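Local coordinates for protein putative phosphosugar isomerase (Silicibacter pomeroyi DSS-3, PDB 3FJ1) that is of unproven function but, as a protein with two SIS domains, probably binds phosphosugars or related carbohydrate derivatives, at residues S54-T59 with S220-L225; K154-S159 with S315-V320; W195-V200 with T283-T288; I277-A282 with V291-V296. All blocks are in the same frame, centred on the assembly; numbering follows the deposited sequence.

Interaction 1. Residues S54-T59 with S220-L225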
loop_
_atom_site.group_PDB
_atom_site.type_symbol
_atom_site.label_atom_id
_atom_site.label_comp_id
_atom_site.label_asym_id
_atom_site.label_seq_id
_atom_site.Cartn_x
_atom_site.Cartn_y
_atom_site.Cartn_z
ATOM N N SER A 54 5.191 -2.671 10.969
ATOM C CA SER A 54 6.480 -3.015 10.347
ATOM C C SER A 54 6.497 -2.715 8.860
ATOM O O SER A 54 7.535 -2.369 8.321
ATOM C CB SER A 54 6.903 -4.458 10.611
ATOM O OG SER A 54 7.197 -4.668 11.980
ATOM N N ASP A 55 5.363 -2.805 8.184
ATOM C CA ASP A 55 5.340 -2.460 6.760
ATOM C C ASP A 55 5.458 -0.942 6.505
ATOM O O ASP A 55 5.933 -0.535 5.469
ATOM C CB ASP A 55 4.113 -3.055 6.081
ATOM C CG ASP A 55 4.357 -3.395 4.623
ATOM O OD1 ASP A 55 5.522 -3.437 4.159
ATOM O OD2 ASP A 55 3.352 -3.644 3.941
ATOM N N HIS A 56 5.029 -0.116 7.467
ATOM C CA HIS A 56 5.204 1.343 7.379
ATOM C C HIS A 56 6.694 1.661 7.553
ATOM O O HIS A 56 7.230 2.569 6.909
ATOM C CB HIS A 56 4.322 2.079 8.376
ATOM C CG HIS A 56 2.859 1.777 8.198
ATOM N ND1 HIS A 56 2.279 1.660 6.947
ATOM C CD2 HIS A 56 1.858 1.608 9.095
ATOM C CE1 HIS A 56 0.997 1.375 7.091
ATOM N NE2 HIS A 56 0.703 1.392 8.381
ATOM N N VAL A 57 7.378 0.874 8.388
ATOM C CA VAL A 57 8.817 0.970 8.497
ATOM C C VAL A 57 9.436 0.674 7.140
ATOM O O VAL A 57 10.335 1.363 6.675
ATOM C CB VAL A 57 9.383 0.042 9.560
ATOM C CG1 VAL A 57 10.940 0.137 9.518
ATOM C CG2 VAL A 57 8.804 0.409 10.949
ATOM N N CYS A 58 8.963 -0.386 6.506
ATOM C CA CYS A 58 9.469 -0.766 5.180
ATOM C C CYS A 58 9.225 0.327 4.114
ATOM O O CYS A 58 10.095 0.617 3.295
ATOM C CB CYS A 58 8.900 -2.094 4.772
ATOM S SG CYS A 58 9.689 -3.496 5.638
ATOM N N THR A 59 8.067 0.968 4.161
ATOM C CA THR A 59 7.821 2.081 3.251
ATOM C C THR A 59 8.846 3.191 3.466
ATOM O O THR A 59 9.426 3.705 2.504
ATOM C CB THR A 59 6.405 2.626 3.431
ATOM O OG1 THR A 59 5.467 1.573 3.155
ATOM C CG2 THR A 59 6.149 3.866 2.519
ATOM N N SER A 220 3.059 9.259 8.002
ATOM C CA SER A 220 1.653 9.622 7.889
ATOM C C SER A 220 0.788 8.331 7.977
ATOM O O SER A 220 -0.244 8.288 8.655
ATOM C CB SER A 220 1.399 10.365 6.569
ATOM O OG SER A 220 0.039 10.765 6.471
ATOM N N ASN A 221 1.233 7.273 7.324
ATOM C CA ASN A 221 0.506 5.987 7.326
ATOM C C ASN A 221 0.531 5.384 8.741
ATOM O O ASN A 221 -0.458 4.880 9.256
ATOM C CB ASN A 221 1.167 4.984 6.352
ATOM C CG ASN A 221 0.958 5.341 4.894
ATOM O OD1 ASN A 221 0.192 6.256 4.572
ATOM N ND2 ASN A 221 1.633 4.630 4.008
ATOM N N GLU A 222 1.701 5.425 9.357
ATOM C CA GLU A 222 1.894 4.905 10.737
ATOM C C GLU A 222 1.013 5.666 11.722
ATOM O O GLU A 222 0.400 5.070 12.605
ATOM C CB GLU A 222 3.385 5.031 11.124
ATOM C CG GLU A 222 3.784 4.842 12.623
ATOM C CD GLU A 222 3.529 3.457 13.216
ATOM O OE1 GLU A 222 3.126 2.548 12.475
ATOM O OE2 GLU A 222 3.731 3.285 14.465
ATOM N N ALA A 223 0.958 6.982 11.554
ATOM C CA ALA A 223 0.172 7.857 12.430
ATOM C C ALA A 223 -1.324 7.483 12.388
ATOM O O ALA A 223 -1.962 7.316 13.441
ATOM C CB ALA A 223 0.390 9.313 12.045
ATOM N N ALA A 224 -1.874 7.312 11.184
ATOM C CA ALA A 224 -3.276 6.903 11.057
ATOM C C ALA A 224 -3.509 5.527 11.721
ATOM O O ALA A 224 -4.484 5.351 12.444
ATOM C CB ALA A 224 -3.760 6.922 9.617
ATOM N N LEU A 225 -2.590 4.587 11.514
ATOM C CA LEU A 225 -2.702 3.268 12.115
ATOM C C LEU A 225 -2.779 3.354 13.640
ATOM O O LEU A 225 -3.723 2.838 14.261
ATOM C CB LEU A 225 -1.521 2.382 11.708
ATOM C CG LEU A 225 -1.432 1.015 12.402
ATOM C CD1 LEU A 225 -2.742 0.238 12.178
ATOM C CD2 LEU A 225 -0.217 0.211 11.955
HETATM O O HOH W 1 3.041 2.152 4.373
#
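The imidazole of His56 lies against the roots of Asn221 and Glu222 where helices 53-69 and 217-231 pass almost antiparallel, the axes of the two short segments 9.3 Å apart and 165° between their directions. His56 has CG beside its backbone N and anti to the carbonyl carbon (chi1 -58°), which carries the ring off its own helix and onto the other. Asn221 CB sits over one face, a CH-pi contact 3.8 Å from the centroid of the His56 ring and displaced toward the ND1-CE1 rim; the backbone N of Glu222 lies above the same face. At the ring edge, Glu222 OE1 is near the imidazole plane, 3.7 Å from His56 CD2, and Leu225 CD2 comes to 3.8 Å from that same His56 atom. The carboxylate of Glu222, whose chain bends at chi2, is turned steeply against the ring and is held by Ser53, Tyr317 and, as a salt bridge, Lys226. A histidine suits this place because it offers a flat surface to aliphatic carbons and a nitrogen to water: an in-plane water stands 2.7 Å from His56 ND1, 2.8 Å from Thr59 OG1 and 2.9 Å from Asn221 ND2, which donates to it. The water joins the two helices and would oppose rotation of the imidazole, while Asn221 OD1 is taken up by Ser237. Helix 153-171 packs on the pair through Phe156, helix 308-326 touches Glu222 and Ala223, strand 93-99 meets Ser54 and Cys58, and Pro247 of the second subunit packs on Leu225.

Interaction 2. Residues K154-S159 with S315-V320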
loop_
_atom_site.group_PDB
_atom_site.type_symbol
_atom_site.label_atom_id
_atom_site.label_comp_id
_atom_site.label_asym_id
_atom_site.label_seq_id
_atom_site.Cartn_x
_atom_site.Cartn_y
_atom_site.Cartn_z
ATOM N N LYS A 154 8.263 2.203 20.467
ATOM C CA LYS A 154 9.683 1.920 20.451
ATOM C C LYS A 154 10.059 1.041 19.259
ATOM O O LYS A 154 11.085 1.253 18.611
ATOM C CB LYS A 154 10.103 1.224 21.744
ATOM C CG LYS A 154 10.015 2.109 22.943
ATOM C CD LYS A 154 10.641 1.451 24.196
ATOM C CE LYS A 154 9.965 0.152 24.645
ATOM N NZ LYS A 154 10.716 -0.401 25.827
ATOM N N THR A 155 9.251 0.017 19.034
ATOM C CA THR A 155 9.466 -0.900 17.928
ATOM C C THR A 155 9.478 -0.146 16.600
ATOM O O THR A 155 10.351 -0.369 15.768
ATOM C CB THR A 155 8.404 -2.016 17.925
ATOM O OG1 THR A 155 8.665 -2.912 19.017
ATOM C CG2 THR A 155 8.454 -2.818 16.623
ATOM N N PHE A 156 8.493 0.729 16.374
ATOM C CA PHE A 156 8.507 1.515 15.123
ATOM C C PHE A 156 9.797 2.355 14.968
ATOM O O PHE A 156 10.488 2.279 13.946
ATOM C CB PHE A 156 7.289 2.429 15.021
ATOM C CG PHE A 156 7.249 3.176 13.726
ATOM C CD1 PHE A 156 6.670 2.611 12.618
ATOM C CD2 PHE A 156 7.913 4.385 13.577
ATOM C CE1 PHE A 156 6.654 3.266 11.406
ATOM C CE2 PHE A 156 7.907 5.069 12.339
ATOM C CZ PHE A 156 7.280 4.483 11.241
ATOM N N VAL A 157 10.103 3.147 15.988
ATOM C CA VAL A 157 11.254 4.066 15.934
ATOM C C VAL A 157 12.560 3.327 15.775
ATOM O O VAL A 157 13.313 3.631 14.860
ATOM C CB VAL A 157 11.270 5.059 17.121
ATOM C CG1 VAL A 157 12.546 5.883 17.108
ATOM C CG2 VAL A 157 10.024 5.982 17.064
ATOM N N THR A 158 12.818 2.336 16.629
ATOM C CA THR A 158 14.067 1.570 16.569
ATOM C C THR A 158 14.213 0.720 15.296
ATOM O O THR A 158 15.323 0.582 14.776
ATOM C CB THR A 158 14.291 0.677 17.813
ATOM O OG1 THR A 158 13.226 -0.269 17.951
ATOM C CG2 THR A 158 14.431 1.533 19.095
ATOM N N SER A 159 13.108 0.174 14.791
ATOM C CA SER A 159 13.140 -0.561 13.510
ATOM C C SER A 159 13.649 0.364 12.392
ATOM O O SER A 159 14.541 0.006 11.588
ATOM C CB SER A 159 11.768 -1.148 13.166
ATOM O OG SER A 159 11.405 -2.225 14.051
ATOM N N SER A 315 6.514 13.165 18.148
ATOM C CA SER A 315 5.608 14.247 18.555
ATOM C C SER A 315 4.135 13.814 18.395
ATOM O O SER A 315 3.284 14.101 19.243
ATOM C CB SER A 315 5.906 15.524 17.794
ATOM O OG SER A 315 7.176 16.068 18.192
ATOM N N PHE A 316 3.849 13.123 17.301
ATOM C CA PHE A 316 2.494 12.625 17.076
ATOM C C PHE A 316 2.072 11.655 18.180
ATOM O O PHE A 316 0.943 11.734 18.682
ATOM C CB PHE A 316 2.384 11.938 15.703
ATOM C CG PHE A 316 1.032 11.309 15.456
ATOM C CD1 PHE A 316 -0.016 12.061 15.016
ATOM C CD2 PHE A 316 0.819 9.964 15.674
ATOM C CE1 PHE A 316 -1.258 11.476 14.795
ATOM C CE2 PHE A 316 -0.417 9.391 15.471
ATOM C CZ PHE A 316 -1.441 10.132 15.030
ATOM N N TYR A 317 2.953 10.709 18.504
ATOM C CA TYR A 317 2.668 9.710 19.540
ATOM C C TYR A 317 2.311 10.394 20.859
ATOM O O TYR A 317 1.375 10.014 21.568
ATOM C CB TYR A 317 3.875 8.798 19.775
ATOM C CG TYR A 317 4.240 7.804 18.667
ATOM C CD1 TYR A 317 3.272 7.192 17.867
ATOM C CD2 TYR A 317 5.562 7.400 18.510
ATOM C CE1 TYR A 317 3.633 6.247 16.896
ATOM C CE2 TYR A 317 5.926 6.458 17.540
ATOM C CZ TYR A 317 4.957 5.885 16.752
ATOM O OH TYR A 317 5.356 4.952 15.793
ATOM N N SER A 318 3.116 11.399 21.174
ATOM C CA SER A 318 2.949 12.223 22.358
ATOM C C SER A 318 1.588 12.949 22.331
ATOM O O SER A 318 0.878 12.942 23.322
ATOM C CB SER A 318 4.120 13.207 22.460
ATOM O OG SER A 318 3.951 14.069 23.575
HETATM N N MSE A 319 1.214 13.536 21.195
HETATM C CA MSE A 319 -0.114 14.166 21.049
HETATM C C MSE A 319 -1.254 13.159 21.315
HETATM O O MSE A 319 -2.175 13.420 22.130
HETATM C CB MSE A 319 -0.266 14.816 19.678
HETATM C CG MSE A 319 -1.560 15.586 19.434
HETATM SE SE MSE A 319 -3.073 14.426 18.992
HETATM C CE MSE A 319 -2.535 14.008 17.140
ATOM N N VAL A 320 -1.147 11.980 20.688
ATOM C CA VAL A 320 -2.185 10.927 20.830
ATOM C C VAL A 320 -2.301 10.453 22.285
ATOM O O VAL A 320 -3.403 10.322 22.811
ATOM C CB VAL A 320 -1.925 9.751 19.874
ATOM C CG1 VAL A 320 -2.836 8.528 20.181
ATOM C CG2 VAL A 320 -2.115 10.210 18.384
#
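Tyr317 brings its hydroxyl end up to the root of Phe156, with Tyr317 OH 3.3 Å from Phe156 CB and 3.4 Å from Phe156 CD2. The two side chains cross at about a right angle, and the oxygen approaches the phenyl ring obliquely, so this is no ring stack. Tyr317 has CG beside its backbone N (chi1 -70°), and from there the phenol reaches from helix 308-326 to helix 153-171. Beside it Val157 slides past in the opposite direction, CG2 reaching the edge of the phenol at 4.2 Å from Tyr317 CE2. A tyrosine fits because its flank is apolar while its tip is polar: in this buried setting the hydroxyl is hydrogen-bonded to Glu222 OE2. The helices belong to the two SIS ranges of the chain, so the tyrosine bridges from the second alpha/beta unit to the first. Helix 8-41 packs on both, Ile16 and Val20 against Val157 and Ile13 against Tyr317. Within 154-159 the buried hydroxyls of Thr158 and Ser159 are satisfied by their own helix. Thr158 OG1 donates to Lys154 O at 2.7 Å from above the carbonyl plane. Ser159 OG donates to Thr155 O, also at 2.7 Å but tilted 31° from the carbonyl plane, on the face opposite to Ser159 N. Each of these carbonyls thus accepts two bonds. The ammonium of Lys154 turns elsewhere, to a salt bridge with Glu15.

Interaction 3. Residues W195-V200 with T283-T288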
loop_
_atom_site.group_PDB
_atom_site.type_symbol
_atom_site.label_atom_id
_atom_site.label_comp_id
_atom_site.label_asym_id
_atom_site.label_seq_id
_atom_site.Cartn_x
_atom_site.Cartn_y
_atom_site.Cartn_z
ATOM N N TRP A 195 1.061 19.129 21.013
ATOM C CA TRP A 195 0.093 19.750 20.100
ATOM C C TRP A 195 -1.310 19.941 20.661
ATOM O O TRP A 195 -2.289 19.444 20.078
ATOM C CB TRP A 195 0.014 18.974 18.766
ATOM C CG TRP A 195 1.300 18.889 17.995
ATOM C CD1 TRP A 195 2.301 19.818 17.972
ATOM C CD2 TRP A 195 1.697 17.857 17.072
ATOM N NE1 TRP A 195 3.295 19.416 17.143
ATOM C CE2 TRP A 195 2.952 18.223 16.559
ATOM C CE3 TRP A 195 1.105 16.675 16.624
ATOM C CZ2 TRP A 195 3.655 17.431 15.629
ATOM C CZ3 TRP A 195 1.798 15.890 15.725
ATOM C CH2 TRP A 195 3.068 16.276 15.232
ATOM N N PRO A 196 -1.433 20.729 21.736
ATOM C CA PRO A 196 -2.747 20.950 22.388
ATOM C C PRO A 196 -3.871 21.440 21.459
ATOM O O PRO A 196 -5.017 21.032 21.615
ATOM C CB PRO A 196 -2.441 21.986 23.484
ATOM C CG PRO A 196 -1.111 22.559 23.156
ATOM C CD PRO A 196 -0.352 21.517 22.374
ATOM N N GLU A 197 -3.527 22.301 20.515
ATOM C CA GLU A 197 -4.481 22.826 19.535
ATOM C C GLU A 197 -5.073 21.695 18.678
ATOM O O GLU A 197 -6.255 21.727 18.355
ATOM C CB GLU A 197 -3.832 23.911 18.674
ATOM C CG GLU A 197 -2.639 23.449 17.792
ATOM C CD GLU A 197 -1.333 23.100 18.575
ATOM O OE1 GLU A 197 -1.246 23.236 19.804
ATOM O OE2 GLU A 197 -0.394 22.705 17.961
HETATM N N MSE A 198 -4.275 20.671 18.335
HETATM C CA MSE A 198 -4.793 19.524 17.597
HETATM C C MSE A 198 -5.721 18.690 18.485
HETATM O O MSE A 198 -6.723 18.196 18.036
HETATM C CB MSE A 198 -3.646 18.638 17.086
HETATM C CG MSE A 198 -4.097 17.306 16.501
HETATM SE SE MSE A 198 -5.062 17.537 14.835
HETATM C CE MSE A 198 -3.509 18.070 13.836
ATOM N N ARG A 199 -5.363 18.536 19.755
ATOM C CA ARG A 199 -6.170 17.729 20.662
ATOM C C ARG A 199 -7.578 18.357 20.798
ATOM O O ARG A 199 -8.591 17.654 20.775
ATOM C CB ARG A 199 -5.480 17.552 22.017
ATOM C CG ARG A 199 -4.034 17.078 21.926
ATOM C CD ARG A 199 -3.498 16.423 23.185
ATOM N NE ARG A 199 -3.707 17.199 24.418
ATOM C CZ ARG A 199 -2.858 18.069 24.944
ATOM N NH1 ARG A 199 -1.725 18.373 24.362
ATOM N NH2 ARG A 199 -3.169 18.673 26.073
ATOM N N VAL A 200 -7.641 19.678 20.939
ATOM C CA VAL A 200 -8.937 20.373 20.954
ATOM C C VAL A 200 -9.728 20.133 19.644
ATOM O O VAL A 200 -10.932 19.869 19.691
ATOM C CB VAL A 200 -8.763 21.895 21.207
ATOM C CG1 VAL A 200 -10.083 22.621 21.069
ATOM C CG2 VAL A 200 -8.149 22.092 22.586
ATOM N N THR A 283 -9.822 22.585 8.811
ATOM C CA THR A 283 -8.924 22.728 9.939
ATOM C C THR A 283 -7.674 21.923 9.621
ATOM O O THR A 283 -7.714 20.696 9.604
ATOM C CB THR A 283 -9.565 22.178 11.193
ATOM O OG1 THR A 283 -10.763 22.922 11.427
ATOM C CG2 THR A 283 -8.626 22.320 12.366
ATOM N N VAL A 284 -6.588 22.626 9.318
ATOM C CA VAL A 284 -5.350 21.998 8.888
ATOM C C VAL A 284 -4.138 22.476 9.684
ATOM O O VAL A 284 -3.987 23.681 9.962
ATOM C CB VAL A 284 -5.100 22.281 7.386
ATOM C CG1 VAL A 284 -3.908 21.429 6.879
ATOM C CG2 VAL A 284 -6.359 22.029 6.581
ATOM N N PHE A 285 -3.297 21.514 10.060
ATOM C CA PHE A 285 -2.059 21.729 10.802
ATOM C C PHE A 285 -0.928 21.079 10.009
ATOM O O PHE A 285 -1.146 20.073 9.316
ATOM C CB PHE A 285 -2.151 21.063 12.173
ATOM C CG PHE A 285 -3.317 21.522 13.031
ATOM C CD1 PHE A 285 -4.587 20.934 12.913
ATOM C CD2 PHE A 285 -3.130 22.513 13.978
ATOM C CE1 PHE A 285 -5.632 21.356 13.717
ATOM C CE2 PHE A 285 -4.163 22.926 14.772
ATOM C CZ PHE A 285 -5.420 22.335 14.643
ATOM N N ALA A 286 0.283 21.621 10.083
ATOM C CA ALA A 286 1.409 20.993 9.361
ATOM C C ALA A 286 2.707 21.224 10.090
ATOM O O ALA A 286 2.869 22.272 10.698
ATOM C CB ALA A 286 1.483 21.476 7.923
ATOM N N THR A 287 3.633 20.262 10.017
ATOM C CA THR A 287 4.919 20.300 10.758
ATOM C C THR A 287 5.993 21.048 9.959
ATOM O O THR A 287 7.049 20.507 9.674
ATOM C CB THR A 287 5.443 18.879 11.098
ATOM O OG1 THR A 287 5.743 18.180 9.880
ATOM C CG2 THR A 287 4.386 18.016 11.895
ATOM N N THR A 288 5.708 22.293 9.624
ATOM C CA THR A 288 6.610 23.112 8.842
ATOM C C THR A 288 6.234 24.581 8.991
ATOM O O THR A 288 5.056 24.940 9.068
ATOM C CB THR A 288 6.594 22.729 7.350
ATOM O OG1 THR A 288 7.267 23.740 6.592
ATOM C CG2 THR A 288 5.170 22.560 6.825
#
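Phe285 supplies most of the apolar contact, its ring lying beneath the first turn of helix 196-204. Over one face stands Met198 CA, 4.1 Å above the ring plane, and Glu197 CG comes obliquely to 3.4 Å from Phe285 CE2. Glu197 has its CG between backbone N and carbonyl carbon (chi1 63°), which lays the aliphatic part of the chain against the phenyl. Further along, Trp195 CZ2 meets the methyl of Thr287, 3.8 Å from CG2.

The sulfur-aromatic contact comes from selenomethionine Met198. Its SE is 4.6 Å from the centroid of the Phe285 ring and 39° off the normal, a Met-aromatic pair; the side chain has two deposited conformers, so the detail is doubtful.

The polar atoms of Trp195 and Thr287 find partners outside the two segments. Trp195 NE1 bonds to Glu298 O and Thr287 OG1 to Ala261 N, so these two residues offer carbon to each other while their polar atoms are satisfied elsewhere. Thr287, centre of an inverse gamma turn, bends the chain just past the strand end.

A helix laid on a parallel sheet through an aromatic on the strand face that looks toward the helix is the layered alpha/beta/alpha arrangement of SIS domains.

Interaction 4. Residues I277-A282 with V291-V296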
loop_
_atom_site.group_PDB
_atom_site.type_symbol
_atom_site.label_atom_id
_atom_site.label_comp_id
_atom_site.label_asym_id
_atom_site.label_seq_id
_atom_site.Cartn_x
_atom_site.Cartn_y
_atom_site.Cartn_z
ATOM N N ILE A 277 -5.916 23.371 1.225
ATOM C CA ILE A 277 -6.958 22.729 2.015
ATOM C C ILE A 277 -7.508 23.740 3.054
ATOM O O ILE A 277 -8.743 23.921 3.177
ATOM C CB ILE A 277 -6.460 21.427 2.661
ATOM C CG1 ILE A 277 -6.094 20.387 1.589
ATOM C CG2 ILE A 277 -7.531 20.876 3.611
ATOM C CD1 ILE A 277 -5.328 19.224 2.136
ATOM N N ALA A 278 -6.607 24.424 3.772
ATOM C CA ALA A 278 -6.993 25.456 4.751
ATOM C C ALA A 278 -7.767 26.605 4.098
ATOM O O ALA A 278 -8.682 27.172 4.707
ATOM C CB ALA A 278 -5.742 25.998 5.478
ATOM N N ALA A 279 -7.413 26.941 2.860
ATOM C CA ALA A 279 -8.114 28.007 2.103
ATOM C C ALA A 279 -9.576 27.624 1.744
ATOM O O ALA A 279 -10.390 28.490 1.412
ATOM C CB ALA A 279 -7.321 28.400 0.853
ATOM N N LYS A 280 -9.912 26.341 1.819
ATOM C CA LYS A 280 -11.300 25.887 1.623
ATOM C C LYS A 280 -12.118 25.867 2.920
ATOM O O LYS A 280 -13.292 25.468 2.909
ATOM C CB LYS A 280 -11.290 24.495 0.988
ATOM C CG LYS A 280 -10.747 24.506 -0.447
ATOM C CD LYS A 280 -10.582 23.105 -1.021
ATOM C CE LYS A 280 -10.198 23.137 -2.516
ATOM N NZ LYS A 280 -11.188 23.986 -3.302
ATOM N N GLY A 281 -11.508 26.308 4.022
ATOM C CA GLY A 281 -12.145 26.390 5.329
ATOM C C GLY A 281 -11.896 25.228 6.281
ATOM O O GLY A 281 -12.359 25.245 7.412
ATOM N N ALA A 282 -11.167 24.219 5.830
ATOM C CA ALA A 282 -10.822 23.067 6.674
ATOM C C ALA A 282 -9.828 23.420 7.777
ATOM O O ALA A 282 -9.091 24.405 7.692
ATOM C CB ALA A 282 -10.268 21.927 5.816
ATOM N N VAL A 291 4.026 26.815 5.847
ATOM C CA VAL A 291 2.601 27.077 5.661
ATOM C C VAL A 291 2.281 28.500 6.128
ATOM O O VAL A 291 2.801 28.959 7.155
ATOM C CB VAL A 291 1.691 26.087 6.415
ATOM C CG1 VAL A 291 1.765 24.696 5.741
ATOM C CG2 VAL A 291 2.040 26.032 7.879
ATOM N N THR A 292 1.411 29.161 5.371
ATOM C CA THR A 292 1.019 30.536 5.626
ATOM C C THR A 292 -0.461 30.651 6.009
ATOM O O THR A 292 -0.874 31.687 6.539
ATOM C CB THR A 292 1.338 31.386 4.390
ATOM O OG1 THR A 292 0.420 31.095 3.339
ATOM C CG2 THR A 292 2.745 31.052 3.886
ATOM N N ARG A 293 -1.241 29.592 5.755
ATOM C CA ARG A 293 -2.673 29.524 6.054
ATOM C C ARG A 293 -2.908 28.402 7.090
ATOM O O ARG A 293 -3.493 28.601 8.141
ATOM C CB ARG A 293 -3.417 29.217 4.747
ATOM C CG ARG A 293 -4.933 29.331 4.787
ATOM C CD ARG A 293 -5.410 30.702 4.335
ATOM N NE ARG A 293 -5.312 30.862 2.877
ATOM C CZ ARG A 293 -5.657 31.963 2.217
ATOM N NH1 ARG A 293 -6.119 33.017 2.874
ATOM N NH2 ARG A 293 -5.540 32.016 0.892
ATOM N N ALA A 294 -2.453 27.191 6.764
ATOM C CA ALA A 294 -2.544 26.070 7.696
ATOM C C ALA A 294 -1.745 26.448 8.958
ATOM O O ALA A 294 -0.813 27.272 8.884
ATOM C CB ALA A 294 -1.972 24.764 7.055
ATOM N N ARG A 295 -2.122 25.894 10.106
ATOM C CA ARG A 295 -1.457 26.210 11.360
ATOM C C ARG A 295 -0.119 25.491 11.445
ATOM O O ARG A 295 -0.038 24.331 11.022
ATOM C CB ARG A 295 -2.359 25.832 12.548
ATOM C CG ARG A 295 -3.675 26.611 12.554
ATOM C CD ARG A 295 -4.527 26.343 13.792
ATOM N NE ARG A 295 -3.919 26.804 15.049
ATOM C CZ ARG A 295 -4.488 26.663 16.254
ATOM N NH1 ARG A 295 -5.681 26.069 16.368
ATOM N NH2 ARG A 295 -3.866 27.114 17.349
ATOM N N VAL A 296 0.921 26.170 11.953
ATOM C CA VAL A 296 2.241 25.540 12.121
ATOM C C VAL A 296 2.253 24.704 13.383
ATOM O O VAL A 296 1.883 25.189 14.462
ATOM C CB VAL A 296 3.392 26.572 12.198
ATOM C CG1 VAL A 296 4.705 25.876 12.494
ATOM C CG2 VAL A 296 3.432 27.403 10.902
#
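Arg293 and Ala294 meet the methyls of Ala278 and Ala279 at the C-terminal end of helix 267-279. On the helix side, just after these alanines, Gly281 takes a positive phi (97°) in a Schellman motif that ends the helix and frees the chain to turn toward strand 284-286. The second segment begins with Val291 resting on Ala271 and Ala274 of the same helix. Asp275 of that helix then receives the backbone nitrogens of Thr292, Arg293 and Ala294, one on OD2 and two on OD1, a grip that sets the turn against the helix. At Arg293 the chain leaves with CG anti to the backbone N (chi1 -170°) and bends at chi2 and chi3: CG is 3.5 Å from Ala278 CB, while NE and the guanidinium lie beside the other methyl, NE 3.8 Å from Ala279 CB. Two conformers of this arginine were deposited, so the placing of its outer atoms is doubtful. Next comes Ala294, whose N lies 3.7 Å from Ala278 CB and whose CB lies 4.3 Å from that same methyl. Small methyls suit the close approach, 5.4 Å between the CA atoms of Ala278 and Ala294. Arg295 starts the edge strand, pairing through its backbone with Val284 and Ala286. The contact is thus van der Waals, methyl against methylene and against an exposed guanidinium, and the carboxylate of Asp275 supplies the directional bonds.

Interactions 1 and 2 lie near the middle of the chain, centres 11 Å apart, and form one helical junction between the two SIS ranges. They use two pairs of helices, 53-69 with 217-231 and 153-171 with 308-326, which pack together through the Glu222-Tyr317 hydrogen bond and through Phe156 against Glu222 and Val57. Interactions 3 and 4 belong to the second parallel sheet, also 11 Å apart, joined by backbone bonds between strands 284-286 and 295-296. Trp195 packs on Ser315 and Phe316, linking interaction 3 to interaction 2 with centres about 17 Å apart. Along the chain, interactions 3 and 4 are nested inside the loop closed by interaction 2, while 1 crosses 3 and 3 crosses 4.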